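Local structure of condensin complex subunit 3 (Schizosaccharomyces pombe, 5OQR) at residues Glu716-Asn720 and Tyr758-Phe763; Ile402-Ile406 and Ser464-Leu469; Ser135-Leu139 and Asp170-Val175; Val228-Lys232 and Met249-Trp254; Leu570-Leu574 and Leu603-Leu608. The protein serves as a regulatory subunit of condensin, the complex required to convert interphase chromatin into condensed, mitotic-like chromosomes. One frame throughout, in Å; residues are numbered along the deposited sequence.

Contact 1: Glu716-Asn720 and Tyr758-Phe763; sequences ESLPN and YESHGF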
# COMPACT_ATOMS: atom_id res chain seq x y z
N GLU A 716 -0.29 37.93 5.28
CA GLU A 716 -1.55 38.48 5.74
C GLU A 716 -2.11 37.77 6.97
O GLU A 716 -3.00 38.31 7.63
CB GLU A 716 -2.58 38.42 4.61
CG GLU A 716 -2.36 39.46 3.53
CD GLU A 716 -3.19 39.21 2.29
OE1 GLU A 716 -3.84 38.15 2.22
OE2 GLU A 716 -3.20 40.07 1.39
N SER A 717 -1.60 36.58 7.29
CA SER A 717 -2.10 35.81 8.42
C SER A 717 -1.18 35.86 9.63
O SER A 717 -1.61 35.50 10.73
CB SER A 717 -2.31 34.34 8.02
OG SER A 717 -1.09 33.63 8.06
N LEU A 718 0.07 36.30 9.47
CA LEU A 718 0.98 36.38 10.61
C LEU A 718 0.43 37.23 11.74
O LEU A 718 0.63 36.86 12.91
CB LEU A 718 2.34 36.91 10.15
CG LEU A 718 3.17 35.99 9.25
CD1 LEU A 718 4.35 36.74 8.68
CD2 LEU A 718 3.63 34.76 10.01
N PRO A 719 -0.25 38.36 11.49
CA PRO A 719 -0.81 39.12 12.62
C PRO A 719 -1.76 38.32 13.48
O PRO A 719 -1.71 38.42 14.71
CB PRO A 719 -1.52 40.29 11.92
CG PRO A 719 -0.82 40.44 10.63
CD PRO A 719 -0.43 39.06 10.21
N ASN A 720 -2.63 37.51 12.87
CA ASN A 720 -3.60 36.73 13.64
C ASN A 720 -2.95 35.55 14.34
O ASN A 720 -3.53 35.01 15.29
CB ASN A 720 -4.73 36.26 12.72
CG ASN A 720 -5.46 37.40 12.07
OD1 ASN A 720 -5.65 38.46 12.68
ND2 ASN A 720 -5.88 37.21 10.83
N TYR A 758 3.47 43.63 6.43
CA TYR A 758 3.64 42.88 7.67
C TYR A 758 4.73 43.49 8.54
O TYR A 758 4.58 43.57 9.76
CB TYR A 758 3.95 41.42 7.37
CG TYR A 758 4.53 40.70 8.56
CD1 TYR A 758 5.89 40.42 8.63
CD2 TYR A 758 3.73 40.32 9.63
CE1 TYR A 758 6.42 39.78 9.73
CE2 TYR A 758 4.25 39.68 10.72
CZ TYR A 758 5.60 39.41 10.77
OH TYR A 758 6.13 38.77 11.86
N GLU A 759 5.83 43.91 7.93
CA GLU A 759 6.91 44.53 8.69
C GLU A 759 6.44 45.80 9.40
O GLU A 759 6.92 46.10 10.49
CB GLU A 759 8.09 44.84 7.77
CG GLU A 759 8.74 43.62 7.16
CD GLU A 759 9.66 42.90 8.13
OE1 GLU A 759 10.58 42.19 7.67
OE2 GLU A 759 9.46 43.04 9.35
N SER A 760 5.51 46.53 8.79
CA SER A 760 5.03 47.77 9.40
C SER A 760 4.31 47.52 10.72
O SER A 760 4.11 48.47 11.49
CB SER A 760 4.10 48.51 8.44
OG SER A 760 2.86 47.84 8.30
N HIS A 761 3.91 46.28 11.00
CA HIS A 761 3.32 45.98 12.30
C HIS A 761 4.32 46.16 13.43
O HIS A 761 3.93 46.44 14.56
CB HIS A 761 2.77 44.55 12.31
CG HIS A 761 1.35 44.45 11.86
ND1 HIS A 761 0.98 44.47 10.53
CD2 HIS A 761 0.20 44.32 12.56
CE1 HIS A 761 -0.33 44.36 10.43
NE2 HIS A 761 -0.83 44.27 11.65
N GLY A 762 5.61 45.99 13.14
CA GLY A 762 6.63 46.14 14.16
C GLY A 762 6.63 45.04 15.19
O GLY A 762 6.88 45.31 16.38
N PHE A 763 6.35 43.81 14.78
CA PHE A 763 6.38 42.69 15.71
C PHE A 763 7.81 42.36 16.09
O PHE A 763 8.75 42.57 15.32
CB PHE A 763 5.70 41.47 15.09
CG PHE A 763 4.20 41.59 14.97
CD1 PHE A 763 3.44 42.01 16.05
CD2 PHE A 763 3.56 41.28 13.79
CE1 PHE A 763 2.07 42.13 15.94
CE2 PHE A 763 2.19 41.39 13.67
CZ PHE A 763 1.44 41.82 14.75
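L718 sets its CD1 methyl over the middle of the Y758 ring, 3.5 Å from the ring centroid and 10° off the normal, a clear CH-pi contact on the face. Both torsions contribute: L718 carries CG anti to its carbonyl carbon (chi1 -69°), Y758 carries CG anti to its backbone N (chi1 163°), and the two side chains meet at about a right angle. L718 CB approaches the same ring nearer the rim, 3.4 Å from Y758 CE2. One residue on, the P719 ring presents CG to a face of the H761 imidazole, 4.2 Å from its centroid and displaced toward the CE1-NE2 side. P719 CA comes within 3.9 Å of F763 CE2, at a slant to that ring. The phenyl group is steadied within its own segment, with H761 CB over one face and Y758 CE2 in plane at the edge. R727 of helix 725-736 donates hydrogen bonds to L718 O and P719 O and makes a cation-pi contact with F763. The direct join between this part of HEAT 9 and the end of helix 745-759 with its following turn rests on dispersion and CH-pi attraction, while the hydrogen bonds named here come from that arginine.

Contact 2: Ile402-Ile406 and Ser464-Leu469; sequences ISLHI and SYVQCL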
# COMPACT_ATOMS: atom_id res chain seq x y z
N ILE A 402 -27.88 -13.71 -6.53
CA ILE A 402 -28.98 -12.98 -7.16
C ILE A 402 -28.44 -11.92 -8.11
O ILE A 402 -28.94 -11.76 -9.24
CB ILE A 402 -29.89 -12.36 -6.08
CG1 ILE A 402 -30.74 -13.45 -5.43
CG2 ILE A 402 -30.78 -11.26 -6.68
CD1 ILE A 402 -31.59 -12.97 -4.26
N SER A 403 -27.43 -11.17 -7.68
CA SER A 403 -26.93 -10.06 -8.49
C SER A 403 -26.35 -10.55 -9.81
O SER A 403 -26.66 -10.02 -10.88
CB SER A 403 -25.89 -9.27 -7.70
OG SER A 403 -26.40 -8.90 -6.43
N LEU A 404 -25.48 -11.57 -9.75
CA LEU A 404 -24.88 -12.09 -10.97
C LEU A 404 -25.92 -12.71 -11.89
O LEU A 404 -25.79 -12.63 -13.12
CB LEU A 404 -23.80 -13.12 -10.61
CG LEU A 404 -22.56 -12.57 -9.92
CD1 LEU A 404 -21.62 -13.70 -9.54
CD2 LEU A 404 -21.84 -11.56 -10.79
N HIS A 405 -26.96 -13.33 -11.33
CA HIS A 405 -28.03 -13.87 -12.16
C HIS A 405 -28.75 -12.76 -12.92
O HIS A 405 -28.96 -12.85 -14.13
CB HIS A 405 -29.02 -14.65 -11.30
CG HIS A 405 -28.63 -16.08 -11.08
ND1 HIS A 405 -27.93 -16.49 -9.97
CD2 HIS A 405 -28.84 -17.19 -11.82
CE1 HIS A 405 -27.72 -17.79 -10.04
NE2 HIS A 405 -28.27 -18.24 -11.15
N ILE A 406 -29.14 -11.71 -12.20
CA ILE A 406 -29.87 -10.61 -12.83
C ILE A 406 -28.95 -9.81 -13.75
O ILE A 406 -29.40 -9.26 -14.76
CB ILE A 406 -30.51 -9.73 -11.74
CG1 ILE A 406 -31.58 -10.54 -11.01
CG2 ILE A 406 -31.10 -8.45 -12.35
CD1 ILE A 406 -32.22 -9.84 -9.83
N SER A 464 -34.89 -7.42 -3.27
CA SER A 464 -33.56 -7.69 -3.82
C SER A 464 -33.60 -7.80 -5.33
O SER A 464 -32.63 -7.42 -6.00
CB SER A 464 -33.00 -8.97 -3.21
OG SER A 464 -32.85 -8.83 -1.81
N TYR A 465 -34.69 -8.31 -5.89
CA TYR A 465 -34.84 -8.33 -7.34
C TYR A 465 -35.10 -6.93 -7.88
O TYR A 465 -34.61 -6.58 -8.96
CB TYR A 465 -35.98 -9.27 -7.76
CG TYR A 465 -35.69 -10.75 -7.63
CD1 TYR A 465 -34.69 -11.22 -6.79
CD2 TYR A 465 -36.41 -11.67 -8.37
CE1 TYR A 465 -34.44 -12.58 -6.68
CE2 TYR A 465 -36.16 -13.02 -8.27
CZ TYR A 465 -35.17 -13.47 -7.42
OH TYR A 465 -34.93 -14.82 -7.33
N VAL A 466 -35.88 -6.14 -7.15
CA VAL A 466 -36.12 -4.75 -7.54
C VAL A 466 -34.81 -3.98 -7.50
O VAL A 466 -34.51 -3.19 -8.40
CB VAL A 466 -37.17 -4.11 -6.62
CG1 VAL A 466 -37.49 -2.70 -7.09
CG2 VAL A 466 -38.44 -4.95 -6.58
N GLN A 467 -34.02 -4.19 -6.45
CA GLN A 467 -32.75 -3.49 -6.32
C GLN A 467 -31.84 -3.78 -7.51
O GLN A 467 -31.25 -2.86 -8.09
CB GLN A 467 -32.08 -3.90 -5.01
CG GLN A 467 -30.87 -3.08 -4.63
CD GLN A 467 -30.26 -3.53 -3.32
OE1 GLN A 467 -30.83 -4.36 -2.61
NE2 GLN A 467 -29.10 -2.98 -2.98
N CYS A 468 -31.71 -5.05 -7.88
CA CYS A 468 -30.85 -5.40 -9.01
C CYS A 468 -31.42 -4.91 -10.33
O CYS A 468 -30.66 -4.69 -11.28
CB CYS A 468 -30.65 -6.92 -9.05
SG CYS A 468 -29.64 -7.58 -7.72
N LEU A 469 -32.73 -4.74 -10.42
CA LEU A 469 -33.34 -4.25 -11.65
C LEU A 469 -32.85 -2.84 -11.96
O LEU A 469 -32.31 -2.58 -13.04
CB LEU A 469 -34.87 -4.28 -11.52
CG LEU A 469 -35.66 -3.49 -12.57
CD1 LEU A 469 -35.33 -3.94 -13.97
CD2 LEU A 469 -37.15 -3.62 -12.31
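In this HEAT-repeat solenoid, I402, S403 and I406 of HEAT 6 pack against Y465 and C468 where helix 399-412 crosses helix 457-471. The two short axes approach to 9.7 Å at a signed angle of -49°, and the contact is buried. C468 projects between the three residues opposite. Its CB lies 3.4 Å from I406 CD1, and its SG, anti to the carbonyl carbon (chi1 -70°), points at I402 and S403, 4.0 Å from I402 CG2. The same sulfur is 3.7 Å from S403 OG, at the partly exposed margin. Y465 covers the neighbouring flank. I402 CD1 meets the ring at its edge, in plane, 3.8 Å from Y465 CE1, and the two side chains cross at about a right angle. I406 CD1 reaches the base of the tyrosine as well, 3.9 Å from Y465 CA. Reducing I402 to an alanine would probably open a gap beside Y465 CE1 and C468 SG, leaving the ring edge without its aliphatic neighbour. The phenol is fixed from elsewhere, since Y465 OH bonds to L392 O on helix 378-394. S464 OG likewise finds partners beyond the contact, in L460 O and K505 NZ. Helix 416-434 packs alongside too, with F419 and L423 against I406 and I427 against Y465. Apolar side chains packed between neighbouring helices, as here, are typical of an alpha solenoid of HEAT repeats.

Contact 3: Ser135-Leu139 and Asp170-Val175; sequences SIVRL and DPSSEV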
# COMPACT_ATOMS: atom_id res chain seq x y z
N SER A 135 25.44 4.24 11.49
CA SER A 135 24.69 3.16 10.86
C SER A 135 25.60 2.04 10.39
O SER A 135 25.25 0.86 10.47
CB SER A 135 23.86 3.71 9.70
OG SER A 135 24.70 4.27 8.70
N ILE A 136 26.79 2.39 9.88
CA ILE A 136 27.70 1.38 9.35
C ILE A 136 28.12 0.40 10.43
O ILE A 136 28.27 -0.80 10.18
CB ILE A 136 28.92 2.06 8.69
CG1 ILE A 136 29.71 2.87 9.72
CG2 ILE A 136 28.46 2.94 7.53
CD1 ILE A 136 30.93 3.57 9.17
N VAL A 137 28.31 0.90 11.66
CA VAL A 137 28.72 0.02 12.75
C VAL A 137 27.61 -0.97 13.08
O VAL A 137 27.85 -2.16 13.25
CB VAL A 137 29.10 0.86 13.99
CG1 VAL A 137 29.52 -0.04 15.15
CG2 VAL A 137 30.23 1.83 13.64
N ARG A 138 26.37 -0.48 13.17
CA ARG A 138 25.24 -1.36 13.44
C ARG A 138 25.14 -2.45 12.39
O ARG A 138 24.95 -3.63 12.72
CB ARG A 138 23.95 -0.54 13.49
CG ARG A 138 23.80 0.32 14.73
CD ARG A 138 22.56 1.18 14.64
NE ARG A 138 22.83 2.43 13.93
CZ ARG A 138 21.90 3.15 13.30
NH1 ARG A 138 20.64 2.75 13.27
NH2 ARG A 138 22.25 4.27 12.69
N LEU A 139 25.26 -2.08 11.11
CA LEU A 139 25.17 -3.05 10.03
C LEU A 139 26.10 -4.23 10.29
O LEU A 139 25.66 -5.39 10.35
CB LEU A 139 25.51 -2.37 8.70
CG LEU A 139 24.99 -3.03 7.42
CD1 LEU A 139 25.30 -2.15 6.23
CD2 LEU A 139 25.57 -4.43 7.21
N ASP A 170 14.85 0.23 13.42
CA ASP A 170 16.08 0.89 12.97
C ASP A 170 15.76 1.85 11.83
O ASP A 170 15.07 1.47 10.88
CB ASP A 170 17.11 -0.14 12.51
CG ASP A 170 18.44 0.49 12.17
OD1 ASP A 170 18.53 1.19 11.14
OD2 ASP A 170 19.41 0.28 12.93
N PRO A 171 16.24 3.10 11.88
CA PRO A 171 15.92 4.05 10.81
C PRO A 171 16.68 3.81 9.52
O PRO A 171 16.34 4.43 8.50
CB PRO A 171 16.30 5.41 11.42
CG PRO A 171 17.36 5.08 12.41
CD PRO A 171 17.01 3.73 12.97
N SER A 172 17.70 2.95 9.51
CA SER A 172 18.49 2.69 8.32
C SER A 172 18.00 1.42 7.64
O SER A 172 17.83 0.39 8.30
CB SER A 172 19.97 2.56 8.68
OG SER A 172 20.74 2.18 7.55
N SER A 173 17.78 1.50 6.33
CA SER A 173 17.28 0.35 5.59
C SER A 173 18.33 -0.74 5.48
O SER A 173 18.03 -1.93 5.65
CB SER A 173 16.81 0.79 4.20
OG SER A 173 17.84 1.47 3.50
N GLU A 174 19.58 -0.36 5.20
CA GLU A 174 20.64 -1.36 5.08
C GLU A 174 20.80 -2.15 6.36
O GLU A 174 21.08 -3.36 6.33
CB GLU A 174 21.96 -0.68 4.70
CG GLU A 174 21.97 -0.07 3.32
CD GLU A 174 23.31 0.54 2.96
OE1 GLU A 174 24.19 0.61 3.85
OE2 GLU A 174 23.50 0.94 1.79
N VAL A 175 20.63 -1.50 7.51
CA VAL A 175 20.73 -2.21 8.78
C VAL A 175 19.60 -3.21 8.91
O VAL A 175 19.83 -4.40 9.18
CB VAL A 175 20.74 -1.21 9.96
CG1 VAL A 175 20.97 -1.95 11.27
CG2 VAL A 175 21.81 -0.15 9.76
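At the edge of the R138 guanidinium, near its plane, lie D170 OD2 and P171 CD, and the D170 carboxylate is turned only 25° from it. This is a salt bridge between HEAT 3 and HEAT 4, from helix 135-145 to the loop that leads into helix 173-182. R138 NH1 lies 2.8 Å from D170 OD2, but with an N-H...O angle of 128° the hydrogen bond is weak. A bend at chi3 (-86°) turns the arginine's end toward the aspartate, and R138 NE is tied back to E134 O. The other carboxylate oxygen, D170 OD1, faces S172 N in the manner of an Asx turn just before the helix, S172 being at the N-cap position; their separation refines too short to be taken literally. With an alanine in place of D170, R138 NH1 would probably lose its salt-bridge partner in HEAT 4, its end being held less firmly though NE stays tied to E134 O. Beside the salt bridge the side chains meet by van der Waals contact, aliphatic groups against one another and against oxygen atoms. R138 CB lies 4.0 Å from V175 CG1, and L139 CD1 reaches E174 OE1 at 3.8 Å, beside the glutamate's CB. V175 spreads its two methyls, and CG2 ends 3.7 Å from S135 O.

Contact 4: Val228-Lys232 and Met249-Trp254; sequences VRILK and MLAYQW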
# COMPACT_ATOMS: atom_id res chain seq x y z
N VAL A 228 -2.03 -16.09 2.53
CA VAL A 228 -2.79 -15.17 1.69
C VAL A 228 -2.28 -13.75 1.86
O VAL A 228 -2.18 -12.99 0.89
CB VAL A 228 -4.29 -15.27 2.03
CG1 VAL A 228 -5.10 -14.23 1.26
CG2 VAL A 228 -4.80 -16.67 1.72
N ARG A 229 -1.95 -13.35 3.09
CA ARG A 229 -1.45 -12.00 3.32
C ARG A 229 -0.13 -11.78 2.59
O ARG A 229 0.13 -10.68 2.08
CB ARG A 229 -1.30 -11.75 4.82
CG ARG A 229 -1.31 -10.28 5.20
CD ARG A 229 -1.74 -10.05 6.64
NE ARG A 229 -0.75 -10.54 7.60
CZ ARG A 229 -0.90 -11.59 8.41
NH1 ARG A 229 -2.01 -12.30 8.40
NH2 ARG A 229 0.08 -11.92 9.24
N ILE A 230 0.71 -12.81 2.53
CA ILE A 230 1.96 -12.72 1.77
C ILE A 230 1.67 -12.40 0.31
O ILE A 230 2.14 -11.40 -0.24
CB ILE A 230 2.77 -14.02 1.91
CG1 ILE A 230 3.25 -14.19 3.35
CG2 ILE A 230 3.96 -14.03 0.95
CD1 ILE A 230 3.84 -15.55 3.64
N LEU A 231 0.89 -13.27 -0.34
CA LEU A 231 0.64 -13.11 -1.77
C LEU A 231 -0.08 -11.80 -2.07
O LEU A 231 0.21 -11.14 -3.08
CB LEU A 231 -0.16 -14.30 -2.30
CG LEU A 231 0.46 -15.67 -2.05
CD1 LEU A 231 -0.48 -16.76 -2.55
CD2 LEU A 231 1.82 -15.79 -2.72
N LYS A 232 -1.01 -11.40 -1.20
CA LYS A 232 -1.72 -10.15 -1.41
C LYS A 232 -0.74 -8.98 -1.49
O LYS A 232 -0.85 -8.13 -2.37
CB LYS A 232 -2.73 -9.93 -0.29
CG LYS A 232 -3.68 -8.76 -0.54
CD LYS A 232 -4.51 -8.43 0.69
CE LYS A 232 -3.66 -7.78 1.78
NZ LYS A 232 -4.48 -7.34 2.94
N MET A 249 8.63 -16.79 -6.22
CA MET A 249 8.46 -17.66 -5.06
C MET A 249 7.19 -18.48 -5.18
O MET A 249 7.15 -19.66 -4.80
CB MET A 249 8.43 -16.83 -3.79
CG MET A 249 8.03 -17.59 -2.52
SD MET A 249 7.53 -16.49 -1.19
CE MET A 249 6.02 -15.80 -1.86
N LEU A 250 6.13 -17.87 -5.71
CA LEU A 250 4.86 -18.56 -5.86
C LEU A 250 4.92 -19.58 -6.99
O LEU A 250 4.35 -20.67 -6.89
CB LEU A 250 3.75 -17.53 -6.11
CG LEU A 250 2.29 -17.96 -6.27
CD1 LEU A 250 1.98 -18.28 -7.72
CD2 LEU A 250 1.94 -19.13 -5.37
N ALA A 251 5.63 -19.26 -8.07
CA ALA A 251 5.59 -20.06 -9.29
C ALA A 251 6.69 -21.11 -9.37
O ALA A 251 6.64 -21.95 -10.28
CB ALA A 251 5.69 -19.14 -10.51
N TYR A 252 7.67 -21.11 -8.47
CA TYR A 252 8.77 -22.06 -8.57
C TYR A 252 9.02 -22.80 -7.26
O TYR A 252 9.44 -23.96 -7.28
CB TYR A 252 10.04 -21.35 -9.03
CG TYR A 252 10.07 -21.07 -10.52
CD1 TYR A 252 10.12 -22.10 -11.44
CD2 TYR A 252 10.06 -19.77 -11.00
CE1 TYR A 252 10.14 -21.85 -12.79
CE2 TYR A 252 10.09 -19.51 -12.35
CZ TYR A 252 10.13 -20.55 -13.24
OH TYR A 252 10.16 -20.30 -14.60
N GLN A 253 8.79 -22.14 -6.12
CA GLN A 253 8.96 -22.81 -4.84
C GLN A 253 7.64 -23.38 -4.32
O GLN A 253 7.54 -24.58 -4.07
CB GLN A 253 9.55 -21.84 -3.81
CG GLN A 253 9.94 -22.52 -2.50
CD GLN A 253 9.90 -21.58 -1.31
OE1 GLN A 253 10.16 -20.38 -1.44
NE2 GLN A 253 9.57 -22.12 -0.15
N TRP A 254 6.63 -22.52 -4.15
CA TRP A 254 5.38 -22.98 -3.56
C TRP A 254 4.71 -24.04 -4.42
O TRP A 254 4.16 -25.01 -3.90
CB TRP A 254 4.45 -21.78 -3.34
CG TRP A 254 4.88 -20.91 -2.21
CD1 TRP A 254 6.13 -20.84 -1.67
CD2 TRP A 254 4.07 -20.00 -1.46
NE1 TRP A 254 6.15 -19.93 -0.64
CE2 TRP A 254 4.89 -19.41 -0.49
CE3 TRP A 254 2.72 -19.63 -1.52
CZ2 TRP A 254 4.42 -18.46 0.42
CZ3 TRP A 254 2.25 -18.70 -0.62
CH2 TRP A 254 3.10 -18.12 0.33
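L231 and W254 slide past each other in opposite directions, each side chain running out from its own helix alongside the other side chain. The leucine's CD2 does most of the touching: it comes 3.6 Å from W254 CZ3, approaching the indole obliquely. The tryptophan has CG anti to its carbonyl carbon (chi1 -73°), which carries the six-membered ring across to helix 224-235. I230, one residue back, adds its CG2 methyl at 4.2 Å from W254 CH2, again at a slant. M249 adds to the cluster. Its chain runs out extended and then bends at chi3 (68°), so the terminal methyl curls over a face of the indole in its own helix, displaced toward the rim. That methyl also faces the other segment, with M249 CE 3.9 Å from I230 CG2 and those two side chains crossing at about a right angle. L250 CG also approaches, 4.2 Å from L231 CD2. The backbone helps to place the indole: a wider, pi-type turn at 249-254 has W254 N bonded to M249 O at 3.0 Å, and that carbonyl also accepts from Q253 N. Beyond the two segments F219 stacks on W254, Y209 touches I230 and M249, and L265 lies against L250 and W254. Every touching residue is buried. Helices 224-235 and 240-257, whose short axes run at 136°, both fall within HEAT 5, and this apolar interior is typical of the helical hairpin of a HEAT repeat.

Contact 5: Leu570-Leu574 and Leu603-Leu608; sequences LFEAL and LFLKPL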
# COMPACT_ATOMS: atom_id res chain seq x y z
N LEU A 570 -22.87 16.32 5.27
CA LEU A 570 -21.52 15.93 4.88
C LEU A 570 -20.49 16.40 5.91
O LEU A 570 -19.53 15.68 6.20
CB LEU A 570 -21.19 16.50 3.50
CG LEU A 570 -21.92 15.87 2.31
CD1 LEU A 570 -21.71 16.69 1.06
CD2 LEU A 570 -21.43 14.44 2.09
N PHE A 571 -20.68 17.60 6.47
CA PHE A 571 -19.82 18.05 7.56
C PHE A 571 -19.99 17.18 8.79
O PHE A 571 -19.02 16.68 9.36
CB PHE A 571 -20.11 19.51 7.91
CG PHE A 571 -19.62 20.50 6.90
CD1 PHE A 571 -18.28 20.53 6.55
CD2 PHE A 571 -20.48 21.40 6.31
CE1 PHE A 571 -17.82 21.44 5.63
CE2 PHE A 571 -20.02 22.31 5.39
CZ PHE A 571 -18.69 22.33 5.05
N GLU A 572 -21.24 16.99 9.22
CA GLU A 572 -21.51 16.21 10.42
C GLU A 572 -20.93 14.81 10.30
O GLU A 572 -20.30 14.30 11.23
CB GLU A 572 -23.02 16.16 10.67
CG GLU A 572 -23.41 15.72 12.06
CD GLU A 572 -24.90 15.83 12.31
OE1 GLU A 572 -25.44 15.01 13.08
OE2 GLU A 572 -25.53 16.73 11.72
N ALA A 573 -21.13 14.16 9.15
CA ALA A 573 -20.59 12.83 8.94
C ALA A 573 -19.08 12.82 9.10
O ALA A 573 -18.51 11.96 9.78
CB ALA A 573 -20.98 12.31 7.56
N LEU A 574 -18.41 13.78 8.47
CA LEU A 574 -16.95 13.81 8.48
C LEU A 574 -16.39 14.03 9.88
O LEU A 574 -15.25 13.64 10.14
CB LEU A 574 -16.45 14.90 7.54
CG LEU A 574 -14.93 15.05 7.39
CD1 LEU A 574 -14.26 13.71 7.17
CD2 LEU A 574 -14.63 15.99 6.24
N LEU A 603 -15.11 25.42 0.52
CA LEU A 603 -15.79 25.23 1.80
C LEU A 603 -15.38 23.90 2.45
O LEU A 603 -15.26 23.82 3.67
CB LEU A 603 -17.30 25.29 1.60
CG LEU A 603 -18.16 25.22 2.87
CD1 LEU A 603 -17.99 26.48 3.70
CD2 LEU A 603 -19.62 24.99 2.52
N PHE A 604 -15.17 22.86 1.64
CA PHE A 604 -14.85 21.55 2.18
C PHE A 604 -13.35 21.29 2.26
O PHE A 604 -12.92 20.49 3.09
CB PHE A 604 -15.49 20.45 1.31
CG PHE A 604 -16.97 20.32 1.50
CD1 PHE A 604 -17.48 19.73 2.64
CD2 PHE A 604 -17.85 20.78 0.54
CE1 PHE A 604 -18.84 19.60 2.82
CE2 PHE A 604 -19.21 20.66 0.72
CZ PHE A 604 -19.71 20.07 1.86
N LEU A 605 -12.56 21.96 1.43
CA LEU A 605 -11.13 21.66 1.37
C LEU A 605 -10.47 21.84 2.73
O LEU A 605 -9.58 21.06 3.11
CB LEU A 605 -10.47 22.56 0.33
CG LEU A 605 -9.39 22.03 -0.62
CD1 LEU A 605 -9.57 20.57 -0.98
CD2 LEU A 605 -9.41 22.88 -1.88
N LYS A 606 -10.89 22.85 3.50
CA LYS A 606 -10.27 23.08 4.80
C LYS A 606 -10.73 22.06 5.83
O LYS A 606 -9.87 21.43 6.47
CB LYS A 606 -10.52 24.52 5.25
CG LYS A 606 -9.90 24.89 6.59
CD LYS A 606 -10.75 25.91 7.32
CE LYS A 606 -10.14 26.28 8.66
NZ LYS A 606 -11.15 26.81 9.62
N PRO A 607 -12.03 21.84 6.05
CA PRO A 607 -12.43 20.75 6.95
C PRO A 607 -11.85 19.39 6.57
O PRO A 607 -11.56 18.58 7.46
CB PRO A 607 -13.96 20.75 6.83
CG PRO A 607 -14.29 22.14 6.48
CD PRO A 607 -13.19 22.64 5.61
N LEU A 608 -11.67 19.12 5.28
CA LEU A 608 -11.08 17.85 4.87
C LEU A 608 -9.65 17.72 5.36
O LEU A 608 -9.26 16.71 5.95
CB LEU A 608 -11.13 17.70 3.35
CG LEU A 608 -12.20 16.82 2.70
CD1 LEU A 608 -11.88 16.67 1.23
CD2 LEU A 608 -12.31 15.46 3.36
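F571 reaches out from helix 563-574 to stack on F604, an offset pair with centroids 4.5 Å apart and planes at 24°. From CB the ring is directed by chi1 of -74°, with CG anti to the carbonyl carbon. CD1 is the first atom to meet the other segment, 3.9 Å from F604 CE1. Farther out, F571 CE1 comes 3.5 Å from F604 CD1. The same carbon, CE1, also touches P607 CG at 3.7 Å, that ring arriving at a slant. On the other branch CE2 lies 3.9 Å from L603 CD2. At the tip, F571 CZ has L603 CG near the ring plane at 3.7 Å, while F604 CE1 hangs over the face. The outer part of the ring is thus touched by L603, F604 and P607, the last at a kink where its N makes no bond to the preceding turn. One turn on, L574 CD2 meets L608 CD2 at 3.7 Å. The two short helix axes run almost parallel, 8° apart, and helix 580-597 links them in sequence, its I590 touching L574, F604 and L608 and its L593 touching L570. Helix 621-635 packs against L574 through L623 and against L608 through L627 and F630.

How the contacts relate
From the N terminus the order is contact 3, contact 4, contact 2, contact 5, contact 1, each closing before the next opens, so none nest or cross. Contact 3 bridges HEAT 3 and HEAT 4 across 30 intervening residues; contact 4 closes the shortest loop, 16 residues within HEAT 5. Contact 2 spans the longest, 57 residues, from HEAT 6 to helix 457-471. Contact 5 ties helix 563-574 to helix 601-613, and contact 1 joins HEAT 9 to the end of helix 745-759 and the turn that follows. None touch: contacts 1 and 5 come nearest, about 11 Å between nearest atoms, whereas the centres of contacts 1 and 2 lie 63 Å apart, as expected of local ties along a curved solenoid.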